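Local coordinates for putative exported protein (Bordetella pertussis, PDB 2DVZ), which probably serves as a periplasmic solute receptor that captures glutamate for uptake, closing round the amino acid in this bound conformation, at residues S18-V23 with G49-V54; G30-I35 with L197-P202; T83-A88 with C152-L157; E135-N140 with T166-V171. All blocks are in the same frame, centred on the assembly; numbering follows the deposited sequence.

Contact 1 (S18-V23 with G49-V54); sequences SKAIRV and GQPMVV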
loop_
_atom_site.group_PDB
_atom_site.type_symbol
_atom_site.label_atom_id
_atom_site.label_comp_id
_atom_site.label_asym_id
_atom_site.label_seq_id
_atom_site.Cartn_x
_atom_site.Cartn_y
_atom_site.Cartn_z
ATOM N N SER A 18 -7.854 -8.625 -26.903
ATOM C CA SER A 18 -8.401 -8.199 -28.192
ATOM C C SER A 18 -9.107 -6.861 -28.022
ATOM O O SER A 18 -9.483 -6.177 -29.000
ATOM C CB SER A 18 -9.333 -9.290 -28.764
ATOM O OG SER A 18 -10.428 -9.567 -27.884
ATOM N N LYS A 19 -9.226 -6.459 -26.761
ATOM C CA LYS A 19 -9.811 -5.183 -26.388
ATOM C C LYS A 19 -9.142 -4.616 -25.086
ATOM O O LYS A 19 -8.304 -5.279 -24.468
ATOM C CB LYS A 19 -11.318 -5.388 -26.206
ATOM C CG LYS A 19 -11.674 -6.239 -25.028
ATOM C CD LYS A 19 -13.129 -6.576 -24.964
ATOM C CE LYS A 19 -13.407 -7.276 -23.675
ATOM N NZ LYS A 19 -14.700 -8.014 -23.605
ATOM N N ALA A 20 -9.531 -3.399 -24.699
ATOM C CA ALA A 20 -9.124 -2.758 -23.444
ATOM C C ALA A 20 -9.331 -3.619 -22.204
ATOM O O ALA A 20 -10.337 -4.339 -22.071
ATOM C CB ALA A 20 -9.852 -1.411 -23.249
ATOM N N ILE A 21 -8.367 -3.497 -21.288
ATOM C CA ILE A 21 -8.415 -4.170 -19.997
ATOM C C ILE A 21 -8.664 -3.105 -18.927
ATOM O O ILE A 21 -7.981 -2.091 -18.900
ATOM C CB ILE A 21 -7.093 -4.906 -19.710
ATOM C CG1 ILE A 21 -6.793 -5.931 -20.801
ATOM C CG2 ILE A 21 -7.112 -5.543 -18.342
ATOM C CD1 ILE A 21 -5.346 -6.027 -21.140
ATOM N N ARG A 22 -9.680 -3.340 -18.095
ATOM C CA ARG A 22 -9.999 -2.486 -16.987
ATOM C C ARG A 22 -9.084 -2.924 -15.836
ATOM O O ARG A 22 -8.888 -4.127 -15.588
ATOM C CB ARG A 22 -11.485 -2.628 -16.592
ATOM C CG ARG A 22 -12.488 -2.183 -17.687
ATOM C CD ARG A 22 -13.957 -2.638 -17.396
ATOM N NE ARG A 22 -14.397 -2.232 -16.060
ATOM C CZ ARG A 22 -15.149 -2.975 -15.244
ATOM N NH1 ARG A 22 -15.570 -4.193 -15.613
ATOM N NH2 ARG A 22 -15.463 -2.505 -14.031
ATOM N N VAL A 23 -8.511 -1.936 -15.158
ATOM C CA VAL A 23 -7.718 -2.201 -13.978
ATOM C C VAL A 23 -8.299 -1.385 -12.844
ATOM O O VAL A 23 -8.290 -0.160 -12.868
ATOM C CB VAL A 23 -6.218 -1.878 -14.176
ATOM C CG1 VAL A 23 -5.397 -2.238 -12.848
ATOM C CG2 VAL A 23 -5.661 -2.662 -15.396
ATOM N N GLY A 49 -0.328 -4.308 -26.438
ATOM C CA GLY A 49 -0.983 -3.785 -27.638
ATOM C C GLY A 49 -2.475 -3.517 -27.443
ATOM O O GLY A 49 -3.226 -3.439 -28.434
ATOM N N GLN A 50 -2.883 -3.371 -26.166
ATOM C CA GLN A 50 -4.217 -2.931 -25.776
ATOM C C GLN A 50 -4.146 -1.928 -24.636
ATOM O O GLN A 50 -3.293 -2.036 -23.771
ATOM C CB GLN A 50 -5.122 -4.110 -25.366
ATOM C CG GLN A 50 -5.457 -5.092 -26.470
ATOM C CD GLN A 50 -6.184 -4.496 -27.664
ATOM O OE1 GLN A 50 -6.906 -3.496 -27.554
ATOM N NE2 GLN A 50 -6.003 -5.115 -28.821
ATOM N N PRO A 51 -5.048 -0.931 -24.630
ATOM C CA PRO A 51 -5.096 -0.093 -23.415
ATOM C C PRO A 51 -5.471 -0.857 -22.135
ATOM O O PRO A 51 -6.261 -1.804 -22.168
ATOM C CB PRO A 51 -6.183 0.944 -23.732
ATOM C CG PRO A 51 -7.007 0.287 -24.848
ATOM C CD PRO A 51 -6.013 -0.481 -25.655
HETATM N N MSE A 52 -4.850 -0.440 -21.037
HETATM C CA MSE A 52 -5.199 -0.852 -19.704
HETATM C C MSE A 52 -5.694 0.380 -18.993
HETATM O O MSE A 52 -4.947 1.315 -18.767
HETATM C CB MSE A 52 -3.984 -1.414 -18.996
HETATM C CG MSE A 52 -3.552 -2.751 -19.562
HETATM SE SE MSE A 52 -2.116 -3.467 -18.507
HETATM C CE MSE A 52 -3.055 -4.736 -17.343
ATOM N N VAL A 53 -6.974 0.390 -18.655
ATOM C CA VAL A 53 -7.603 1.611 -18.216
ATOM C C VAL A 53 -7.863 1.536 -16.719
ATOM O O VAL A 53 -8.595 0.686 -16.246
ATOM C CB VAL A 53 -8.878 1.914 -19.067
ATOM C CG1 VAL A 53 -9.527 3.220 -18.656
ATOM C CG2 VAL A 53 -8.493 1.987 -20.519
ATOM N N VAL A 54 -7.215 2.429 -15.979
ATOM C CA VAL A 54 -7.324 2.475 -14.520
ATOM C C VAL A 54 -8.659 3.087 -14.101
ATOM O O VAL A 54 -9.089 4.132 -14.619
ATOM C CB VAL A 54 -6.122 3.249 -13.888
ATOM C CG1 VAL A 54 -6.305 3.490 -12.397
ATOM C CG2 VAL A 54 -4.792 2.516 -14.138
#
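The Q50 side-chain amide lies flat over the peptide joining S18 and K19, the two planes nearly parallel. Q50 CD sits 3.7 Å from K19 N, straight over the amide face. A bend at chi2 (-60°) folds the amide back over the chain. The P51 ring touches A20 through one atom: CG lies 3.7 Å from A20 CB. The guanidinium of R22 turns away to a salt bridge with E55, and K19 makes a cation-pi contact with Y77.

Beyond these groups the strands pair in parallel. I21 N donates to P51 O (2.8 Å), lying in the carbonyl plane. V53 N donates to I21 O at 2.7 Å, almost in line with the carbonyl. V23 N reaches V53 O at 2.8 Å, from 39° above the carbonyl plane.

I21, V23, M52 and V54 share one sheet face. M52 and V54 pack on helix 32-48, while I21 touches L79 and V23 touches I81 of strand 78-82. I21 and M52 lie side by side, with I21 CD1 4.1 Å from M52 CG. M52 CE ends 3.9 Å from V23 CG2. Strand 21-25, helix 32-48 and strand 52-56 form a beta-alpha-beta unit, a building block of periplasmic binding protein lobes.

Contact 2 (G30-I35 with L197-P202); sequences GGSTDI and LPSSMP. With GLU (glutamic acid), chain G.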
loop_
_atom_site.group_PDB
_atom_site.type_symbol
_atom_site.label_atom_id
_atom_site.label_comp_id
_atom_site.label_asym_id
_atom_site.label_seq_id
_atom_site.Cartn_x
_atom_site.Cartn_y
_atom_site.Cartn_z
ATOM N N GLY A 30 -3.986 9.199 -6.486
ATOM C CA GLY A 30 -2.865 9.909 -5.925
ATOM C C GLY A 30 -2.338 9.269 -4.670
ATOM O O GLY A 30 -1.558 9.889 -3.948
ATOM N N GLY A 31 -2.777 8.046 -4.370
ATOM C CA GLY A 31 -2.111 7.242 -3.339
ATOM C C GLY A 31 -1.057 6.398 -4.036
ATOM O O GLY A 31 -0.880 6.516 -5.251
ATOM N N SER A 32 -0.361 5.544 -3.289
ATOM C CA SER A 32 0.673 4.717 -3.875
ATOM C C SER A 32 0.101 3.649 -4.833
ATOM O O SER A 32 0.726 3.347 -5.854
ATOM C CB SER A 32 1.520 4.046 -2.764
ATOM O OG SER A 32 2.070 5.023 -1.883
ATOM N N THR A 33 -1.043 3.045 -4.487
ATOM C CA THR A 33 -1.703 2.098 -5.368
ATOM C C THR A 33 -1.949 2.706 -6.735
ATOM O O THR A 33 -1.511 2.163 -7.730
ATOM C CB THR A 33 -3.071 1.617 -4.792
ATOM O OG1 THR A 33 -2.961 1.458 -3.369
ATOM C CG2 THR A 33 -3.495 0.325 -5.448
ATOM N N ASP A 34 -2.630 3.843 -6.764
ATOM C CA ASP A 34 -2.805 4.635 -7.985
ATOM C C ASP A 34 -1.478 5.003 -8.700
ATOM O O ASP A 34 -1.357 4.857 -9.922
ATOM C CB ASP A 34 -3.566 5.906 -7.642
ATOM C CG ASP A 34 -4.082 6.648 -8.879
ATOM O OD1 ASP A 34 -4.818 6.025 -9.697
ATOM O OD2 ASP A 34 -3.791 7.866 -8.995
ATOM N N ILE A 35 -0.486 5.467 -7.939
ATOM C CA ILE A 35 0.799 5.798 -8.538
ATOM C C ILE A 35 1.489 4.647 -9.268
ATOM O O ILE A 35 1.902 4.802 -10.434
ATOM C CB ILE A 35 1.807 6.432 -7.521
ATOM C CG1 ILE A 35 1.299 7.821 -7.108
ATOM C CG2 ILE A 35 3.234 6.540 -8.189
ATOM C CD1 ILE A 35 1.860 8.336 -5.806
ATOM N N LEU A 197 5.248 4.824 1.121
ATOM C CA LEU A 197 6.202 5.877 0.764
ATOM C C LEU A 197 5.935 6.636 -0.559
ATOM O O LEU A 197 5.988 7.860 -0.557
ATOM C CB LEU A 197 7.660 5.366 0.941
ATOM C CG LEU A 197 8.859 6.336 0.786
ATOM C CD1 LEU A 197 8.674 7.733 1.520
ATOM C CD2 LEU A 197 10.139 5.622 1.199
ATOM N N PRO A 198 5.639 5.937 -1.680
ATOM C CA PRO A 198 5.453 6.666 -2.950
ATOM C C PRO A 198 4.559 7.928 -2.977
ATOM O O PRO A 198 4.903 8.866 -3.704
ATOM C CB PRO A 198 4.945 5.583 -3.913
ATOM C CG PRO A 198 5.555 4.343 -3.356
ATOM C CD PRO A 198 5.515 4.479 -1.888
ATOM N N SER A 199 3.429 7.946 -2.260
ATOM C CA SER A 199 2.524 9.119 -2.273
ATOM C C SER A 199 3.028 10.280 -1.412
ATOM O O SER A 199 2.719 11.451 -1.684
ATOM C CB SER A 199 1.075 8.762 -1.860
ATOM O OG SER A 199 1.057 7.762 -0.863
ATOM N N SER A 200 3.783 9.959 -0.364
ATOM C CA SER A 200 4.356 10.976 0.477
ATOM C C SER A 200 5.691 11.441 -0.086
ATOM O O SER A 200 6.121 12.535 0.213
ATOM C CB SER A 200 4.528 10.425 1.902
ATOM O OG SER A 200 3.265 10.329 2.576
HETATM N N MSE A 201 6.352 10.607 -0.885
HETATM C CA MSE A 201 7.688 10.930 -1.424
HETATM C C MSE A 201 7.882 12.319 -2.036
HETATM O O MSE A 201 8.855 12.974 -1.662
HETATM C CB MSE A 201 8.260 9.838 -2.354
HETATM C CG MSE A 201 9.720 10.118 -2.786
HETATM SE SE MSE A 201 11.002 10.040 -1.220
HETATM C CE MSE A 201 11.432 8.127 -1.247
ATOM N N PRO A 202 6.999 12.769 -2.976
ATOM C CA PRO A 202 7.133 14.145 -3.529
ATOM C C PRO A 202 7.101 15.264 -2.494
ATOM O O PRO A 202 7.844 16.248 -2.638
ATOM C CB PRO A 202 5.921 14.275 -4.477
ATOM C CG PRO A 202 5.614 12.843 -4.874
ATOM C CD PRO A 202 5.879 12.045 -3.615
HETATM N N GLU G . -3.148 1.775 2.200
HETATM C CA GLU G . -3.080 1.181 0.851
HETATM C C GLU G . -2.198 -0.056 0.817
HETATM O O GLU G . -1.154 -0.147 0.163
HETATM C CB GLU G . -2.696 2.232 -0.186
HETATM C CG GLU G . -3.465 3.551 0.012
HETATM C CD GLU G . -3.701 4.320 -1.255
HETATM O OE1 GLU G . -3.280 3.807 -2.314
HETATM O OE2 GLU G . -4.336 5.433 -1.209
HETATM O OXT GLU G . -2.578 -1.060 1.442
HETATM O O HOH W 1 -0.431 5.151 -0.351
#
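S32 and S199 carry the polar part of this contact. S199 N donates to S32 OG at 3.2 Å. The N-H...O angle of 140° makes this a bent bond. S32 OG is turned beside its own backbone N (chi1 -56°), which sets it against helix 197-205. One water makes a second bridge: it accepts from S32 N and donates to S199 OG at 3.0 Å. The hydroxyl of S199 is also held from its own side, by D195.

Van der Waals contacts make up the rest. The P198 ring packs against the S32 hydroxyl, with P198 CD 3.5 Å from S32 OG and P198 CB and CG only slightly farther. P198 CB also meets S32 CB. I35 CD1 reaches across to S199 CA and P198 O, 3.7 Å from each. S199 CB rests near G30 O. Q279 touches both I35 and P198.

Ligand bonds come from the start of helix 32-48. T33 OG1 donates to OE1 of the bound glutamate at 2.6 Å, and T33 N donates to the same oxygen at 3.2 Å. G31 is the N-cap residue, so the side-chain carboxylate of the ligand lies at the N-terminal end of that helix. Before the cap, G30 N donates to D34 OD2 from above the carboxylate plane of D34, about 40° out of it.

The helix end would probably add electrostatic pull on this carboxylate. S32, next to T33, is tied to helix 197-205 directly and through water. The chemistry thus couples ligand recognition to the joining of helices 32-48 and 197-205, consistent with a closed receptor.

Contact 3 (T83-A88 with C152-L157); sequences TVSTMA and CGVLHL. With GLU (glutamic acid), chain G.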
loop_
_atom_site.group_PDB
_atom_site.type_symbol
_atom_site.label_atom_id
_atom_site.label_comp_id
_atom_site.label_asym_id
_atom_site.label_seq_id
_atom_site.Cartn_x
_atom_site.Cartn_y
_atom_site.Cartn_z
ATOM N N THR A 83 -3.279 -5.131 -2.719
ATOM C CA THR A 83 -2.641 -4.265 -1.745
ATOM C C THR A 83 -2.724 -5.031 -0.458
ATOM O O THR A 83 -3.542 -5.953 -0.343
ATOM C CB THR A 83 -3.405 -2.945 -1.552
ATOM O OG1 THR A 83 -4.683 -3.231 -0.987
ATOM C CG2 THR A 83 -3.572 -2.174 -2.870
ATOM N N VAL A 84 -1.894 -4.668 0.522
ATOM C CA VAL A 84 -1.947 -5.335 1.812
ATOM C C VAL A 84 -3.269 -5.031 2.544
ATOM O O VAL A 84 -3.742 -5.847 3.331
ATOM C CB VAL A 84 -0.657 -5.081 2.694
ATOM C CG1 VAL A 84 -0.787 -5.789 4.030
ATOM C CG2 VAL A 84 0.598 -5.599 1.990
ATOM N N SER A 85 -3.856 -3.864 2.297
ATOM C CA SER A 85 -5.151 -3.530 2.868
ATOM C C SER A 85 -6.189 -4.551 2.394
ATOM O O SER A 85 -6.922 -5.127 3.191
ATOM C CB SER A 85 -5.584 -2.109 2.475
ATOM O OG SER A 85 -4.785 -1.138 3.145
ATOM N N THR A 86 -6.209 -4.794 1.093
ATOM C CA THR A 86 -7.274 -5.618 0.490
ATOM C C THR A 86 -7.034 -7.127 0.630
ATOM O O THR A 86 -7.982 -7.899 0.712
ATOM C CB THR A 86 -7.571 -5.199 -0.977
ATOM O OG1 THR A 86 -6.358 -5.219 -1.741
ATOM C CG2 THR A 86 -8.183 -3.784 -1.027
HETATM N N MSE A 87 -5.774 -7.522 0.719
HETATM C CA MSE A 87 -5.412 -8.932 0.764
HETATM C C MSE A 87 -5.355 -9.509 2.178
HETATM O O MSE A 87 -5.544 -10.703 2.377
HETATM C CB MSE A 87 -4.077 -9.183 0.018
HETATM C CG MSE A 87 -4.113 -8.937 -1.503
HETATM SE SE MSE A 87 -5.344 -10.178 -2.429
HETATM C CE MSE A 87 -6.981 -9.055 -2.460
ATOM N N ALA A 88 -5.125 -8.650 3.157
ATOM C CA ALA A 88 -4.742 -9.098 4.498
ATOM C C ALA A 88 -5.487 -8.398 5.639
ATOM O O ALA A 88 -6.042 -9.058 6.517
ATOM C CB ALA A 88 -3.212 -8.922 4.681
ATOM N N CYS A 152 -10.002 -0.027 7.681
ATOM C CA CYS A 152 -9.632 -1.437 7.703
ATOM C C CYS A 152 -8.382 -1.716 6.856
ATOM O O CYS A 152 -8.106 -2.865 6.472
ATOM C CB CYS A 152 -10.838 -2.304 7.284
ATOM S SG CYS A 152 -12.120 -2.397 8.602
ATOM N N GLY A 153 -7.626 -0.651 6.597
ATOM C CA GLY A 153 -6.470 -0.700 5.748
ATOM C C GLY A 153 -5.187 -0.858 6.525
ATOM O O GLY A 153 -5.165 -0.688 7.756
ATOM N N VAL A 154 -4.105 -1.162 5.785
ATOM C CA VAL A 154 -2.791 -1.345 6.383
ATOM C C VAL A 154 -2.210 -0.132 7.118
ATOM O O VAL A 154 -1.412 -0.294 8.028
ATOM C CB VAL A 154 -1.752 -1.947 5.357
ATOM C CG1 VAL A 154 -1.399 -0.971 4.318
ATOM C CG2 VAL A 154 -0.510 -2.420 6.090
ATOM N N LEU A 155 -2.592 1.078 6.737
ATOM C CA LEU A 155 -2.007 2.253 7.356
ATOM C C LEU A 155 -2.683 2.579 8.691
ATOM O O LEU A 155 -2.027 3.097 9.571
ATOM C CB LEU A 155 -1.980 3.439 6.365
ATOM C CG LEU A 155 -1.216 3.087 5.065
ATOM C CD1 LEU A 155 -1.458 4.109 4.015
ATOM C CD2 LEU A 155 0.292 2.906 5.335
ATOM N N HIS A 156 -3.977 2.247 8.841
ATOM C CA HIS A 156 -4.652 2.273 10.141
ATOM C C HIS A 156 -4.018 1.226 11.064
ATOM O O HIS A 156 -3.727 1.490 12.212
ATOM C CB HIS A 156 -6.194 2.051 10.015
ATOM C CG HIS A 156 -6.929 2.121 11.340
ATOM N ND1 HIS A 156 -8.131 1.476 11.574
ATOM C CD2 HIS A 156 -6.606 2.731 12.509
ATOM C CE1 HIS A 156 -8.518 1.699 12.819
ATOM N NE2 HIS A 156 -7.621 2.460 13.409
ATOM N N LEU A 157 -3.800 0.023 10.567
ATOM C CA LEU A 157 -3.104 -0.986 11.363
ATOM C C LEU A 157 -1.659 -0.556 11.705
ATOM O O LEU A 157 -1.195 -0.753 12.824
ATOM C CB LEU A 157 -3.143 -2.355 10.650
ATOM C CG LEU A 157 -2.540 -3.504 11.473
ATOM C CD1 LEU A 157 -3.345 -3.718 12.808
ATOM C CD2 LEU A 157 -2.486 -4.762 10.650
HETATM N N GLU G . -3.148 1.775 2.200
HETATM C CA GLU G . -3.080 1.181 0.851
HETATM C C GLU G . -2.198 -0.056 0.817
HETATM O O GLU G . -1.154 -0.147 0.163
HETATM C CB GLU G . -2.696 2.232 -0.186
HETATM C CG GLU G . -3.465 3.551 0.012
HETATM C CD GLU G . -3.701 4.320 -1.255
HETATM O OE1 GLU G . -3.280 3.807 -2.314
HETATM O OE2 GLU G . -4.336 5.433 -1.209
HETATM O OXT GLU G . -2.578 -1.060 1.442
#
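S85 and G153 bring the backbones closest, CA to CA 4.2 Å, where the starts of two helices meet. T83 and G153 are the N-cap residues of helix 84-93 and helix 154-166.

The S85 hydroxyl does most of the work. V154 N donates to S85 OG at 2.7 Å, and the N-H...O angle of 163° is nearly straight. The same hydroxyl donates to OXT of the bound glutamate at 2.8 Å. S85 N donates to OXT too, at 3.2 Å. OXT is therefore gripped twice by one residue. With OG beside the backbone N (chi1 -71°), the hydroxyl and the amide of S85 can face the same oxygen.

This is the amino-acid end of the glutamate pocket of a periplasmic binding protein, in which the alpha-carboxylate sits between helix N-termini. The helix ends would be expected to favour its negative charge. S149 and S178 also bond to the ligand, and T33 holds its other carboxylate.

Apolar groups close in around the polar atoms. V154 CG1 comes to 3.1 Å from OXT, a close approach. Its other branch, V154 CG2, crosses over towards V84 CG1 at 4.0 Å. L155 CD1 lies 3.4 Å from the ligand N. T83 CB also approaches OXT, while T83 OG1 is 2.7 Å from T86 OG1, in a hydrogen bond that either hydroxyl could donate. Y243 touches T83, and F27 touches S85. Just before the G153 cap, C152 is tied to helix 84-93 by its disulfide to C93.

Contact 4 (E135-N140 with T166-V171); sequences EELKKN and TGTDIV. With CD (cadmium ion), chain D; CD (cadmium ion), chain E.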
loop_
_atom_site.group_PDB
_atom_site.type_symbol
_atom_site.label_atom_id
_atom_site.label_comp_id
_atom_site.label_asym_id
_atom_site.label_seq_id
_atom_site.Cartn_x
_atom_site.Cartn_y
_atom_site.Cartn_z
ATOM N N GLU A 135 9.290 11.407 22.246
ATOM C CA GLU A 135 9.244 12.297 23.394
ATOM C C GLU A 135 8.052 13.236 23.340
ATOM O O GLU A 135 7.242 13.225 24.271
ATOM C CB GLU A 135 10.530 13.085 23.525
ATOM C CG GLU A 135 11.619 12.285 24.194
ATOM C CD GLU A 135 13.003 12.818 23.930
ATOM O OE1 GLU A 135 13.113 14.012 23.623
ATOM O OE2 GLU A 135 13.985 12.047 24.030
ATOM N N GLU A 136 7.951 14.023 22.259
ATOM C CA GLU A 136 6.821 14.944 22.004
ATOM C C GLU A 136 5.421 14.273 22.121
ATOM O O GLU A 136 4.507 14.832 22.746
ATOM C CB GLU A 136 7.003 15.617 20.627
ATOM C CG GLU A 136 5.841 16.491 20.097
ATOM C CD GLU A 136 5.516 17.739 20.935
ATOM O OE1 GLU A 136 6.364 18.194 21.746
ATOM O OE2 GLU A 136 4.388 18.293 20.775
ATOM N N LEU A 137 5.262 13.090 21.532
ATOM C CA LEU A 137 3.972 12.363 21.592
ATOM C C LEU A 137 3.647 11.868 22.999
ATOM O O LEU A 137 2.491 11.839 23.385
ATOM C CB LEU A 137 3.977 11.159 20.639
ATOM C CG LEU A 137 4.108 11.390 19.130
ATOM C CD1 LEU A 137 4.022 10.042 18.430
ATOM C CD2 LEU A 137 3.026 12.357 18.585
ATOM N N LYS A 138 4.681 11.501 23.758
ATOM C CA LYS A 138 4.526 11.000 25.106
ATOM C C LYS A 138 4.101 12.093 26.060
ATOM O O LYS A 138 3.350 11.822 27.013
ATOM C CB LYS A 138 5.796 10.297 25.594
ATOM C CG LYS A 138 5.877 8.877 25.061
ATOM C CD LYS A 138 7.249 8.240 25.283
ATOM C CE LYS A 138 7.321 6.856 24.596
ATOM N NZ LYS A 138 8.710 6.272 24.703
ATOM N N LYS A 139 4.565 13.318 25.779
ATOM C CA LYS A 139 4.201 14.504 26.571
ATOM C C LYS A 139 2.793 15.004 26.272
ATOM O O LYS A 139 2.292 15.851 26.982
ATOM C CB LYS A 139 5.213 15.630 26.357
ATOM C CG LYS A 139 6.537 15.427 27.110
ATOM C CD LYS A 139 7.618 16.318 26.600
ATOM C CE LYS A 139 8.941 15.978 27.255
ATOM N NZ LYS A 139 8.919 15.972 28.763
ATOM N N ASN A 140 2.151 14.469 25.231
ATOM C CA ASN A 140 0.880 14.969 24.784
ATOM C C ASN A 140 -0.057 13.822 24.368
ATOM O O ASN A 140 -0.549 13.831 23.248
ATOM C CB ASN A 140 1.091 15.924 23.603
ATOM C CG ASN A 140 1.926 17.146 23.972
ATOM O OD1 ASN A 140 1.405 18.083 24.575
ATOM N ND2 ASN A 140 3.225 17.153 23.591
ATOM N N THR A 166 5.224 1.729 20.854
ATOM C CA THR A 166 5.948 2.887 21.356
ATOM C C THR A 166 5.265 3.411 22.604
ATOM O O THR A 166 5.816 4.242 23.276
ATOM C CB THR A 166 6.107 4.043 20.295
ATOM O OG1 THR A 166 4.815 4.528 19.907
ATOM C CG2 THR A 166 6.836 3.590 19.041
ATOM N N GLY A 167 4.077 2.934 22.947
ATOM C CA GLY A 167 3.384 3.499 24.101
ATOM C C GLY A 167 2.973 4.950 23.862
ATOM O O GLY A 167 3.161 5.824 24.722
ATOM N N THR A 168 2.419 5.214 22.681
ATOM C CA THR A 168 1.909 6.528 22.372
ATOM C C THR A 168 0.407 6.456 22.142
ATOM O O THR A 168 -0.150 5.357 22.013
ATOM C CB THR A 168 2.675 7.181 21.194
ATOM O OG1 THR A 168 2.668 6.286 20.089
ATOM C CG2 THR A 168 4.171 7.497 21.589
ATOM N N ASP A 169 -0.241 7.627 22.136
ATOM C CA ASP A 169 -1.697 7.764 22.026
ATOM C C ASP A 169 -1.910 8.917 21.088
ATOM O O ASP A 169 -1.596 10.061 21.393
ATOM C CB ASP A 169 -2.326 8.025 23.409
ATOM C CG ASP A 169 -3.819 8.399 23.360
ATOM O OD1 ASP A 169 -4.426 8.590 22.270
ATOM O OD2 ASP A 169 -4.405 8.518 24.460
ATOM N N ILE A 170 -2.422 8.580 19.912
ATOM C CA ILE A 170 -2.559 9.510 18.806
ATOM C C ILE A 170 -3.828 9.091 18.140
ATOM O O ILE A 170 -4.190 7.898 18.188
ATOM C CB ILE A 170 -1.289 9.556 17.836
ATOM C CG1 ILE A 170 -0.731 8.167 17.515
ATOM C CG2 ILE A 170 -0.126 10.198 18.546
ATOM C CD1 ILE A 170 0.733 8.177 16.862
ATOM N N VAL A 171 -4.532 10.068 17.576
ATOM C CA VAL A 171 -5.902 9.862 17.133
ATOM C C VAL A 171 -5.997 9.606 15.641
ATOM O O VAL A 171 -5.566 10.418 14.824
ATOM C CB VAL A 171 -6.861 11.037 17.553
ATOM C CG1 VAL A 171 -8.285 10.770 17.036
ATOM C CG2 VAL A 171 -6.875 11.191 19.075
HETATM CD CD CD D . 14.845 15.511 22.756
HETATM CD CD CD E . 6.467 19.940 23.224
HETATM O O HOH W 2 4.522 20.678 22.351
HETATM O O HOH W 3 1.255 9.622 23.734
HETATM O O HOH W 4 8.943 3.975 23.309
HETATM O O HOH W 5 -0.672 12.474 20.974
HETATM O O HOH W 6 15.727 14.134 20.708
HETATM O O HOH W 7 8.816 19.094 24.432
HETATM O O HOH W 8 7.576 21.744 21.902
#
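L137 reaches across to T168 and I170, packing helix 130-138 on the turn between helix 154-166 and strand 171-174. That turn belongs to the beta-alpha-beta unit begun by strand 145-148.

The L137 side chain lies slanted over both partners. Its CB meets T168 CG2 at 3.8 Å, and its CD2 meets I170 CG2 at 3.8 Å. L137 CG stands beside the backbone N (chi1 -63°), which lets CD1 sit between T168 CG2 and I170 CD1. F162 of helix 154-166 touches all three side chains.

K138 runs extended, at about a right angle to T168. K138 CE passes 3.3 Å from T166 O, and K138 NZ reaches that carbonyl through a water. T168 OG1 donates to T166 OG1 at 2.8 Å, and T166 OG1 is in turn hydrogen-bonded to F162 O.

On other sides of the helix, E135 and E136 each bind a cadmium ion. E136 OE1 is 2.3 Å from its metal, and waters complete what is seen of this shell.

Waters also bridge the two backbones. One water links L137 O to D169 N. Another donates to two carbonyl oxygens at once, lying 2.7 Å from N140 O and 2.6 Å from D169 O.

Contacts 2 and 3 form the two ends of the glutamate site, centres about 15 Å apart. Contact 2 touches the side-chain carboxylate and contact 3 the alpha-carboxylate. They meet directly, T33 CG2 lying 3.6 Å from T83 CG2. Contact 1 lies farther out, its centre about 22 Å from that of contact 2. Helix 32-48 follows strand 21-25 and leads to strand 52-56, and the two contacts also touch, V54 CG1 lying 4.0 Å from D34 OD1. Contact 4 is remote from the ligand, about 23 Å from contact 3 between centres, yet helix 154-166 runs from one to the other. Contacts 1 and 4 lie on opposite sides of the chain's centre, about 47 Å apart between centres.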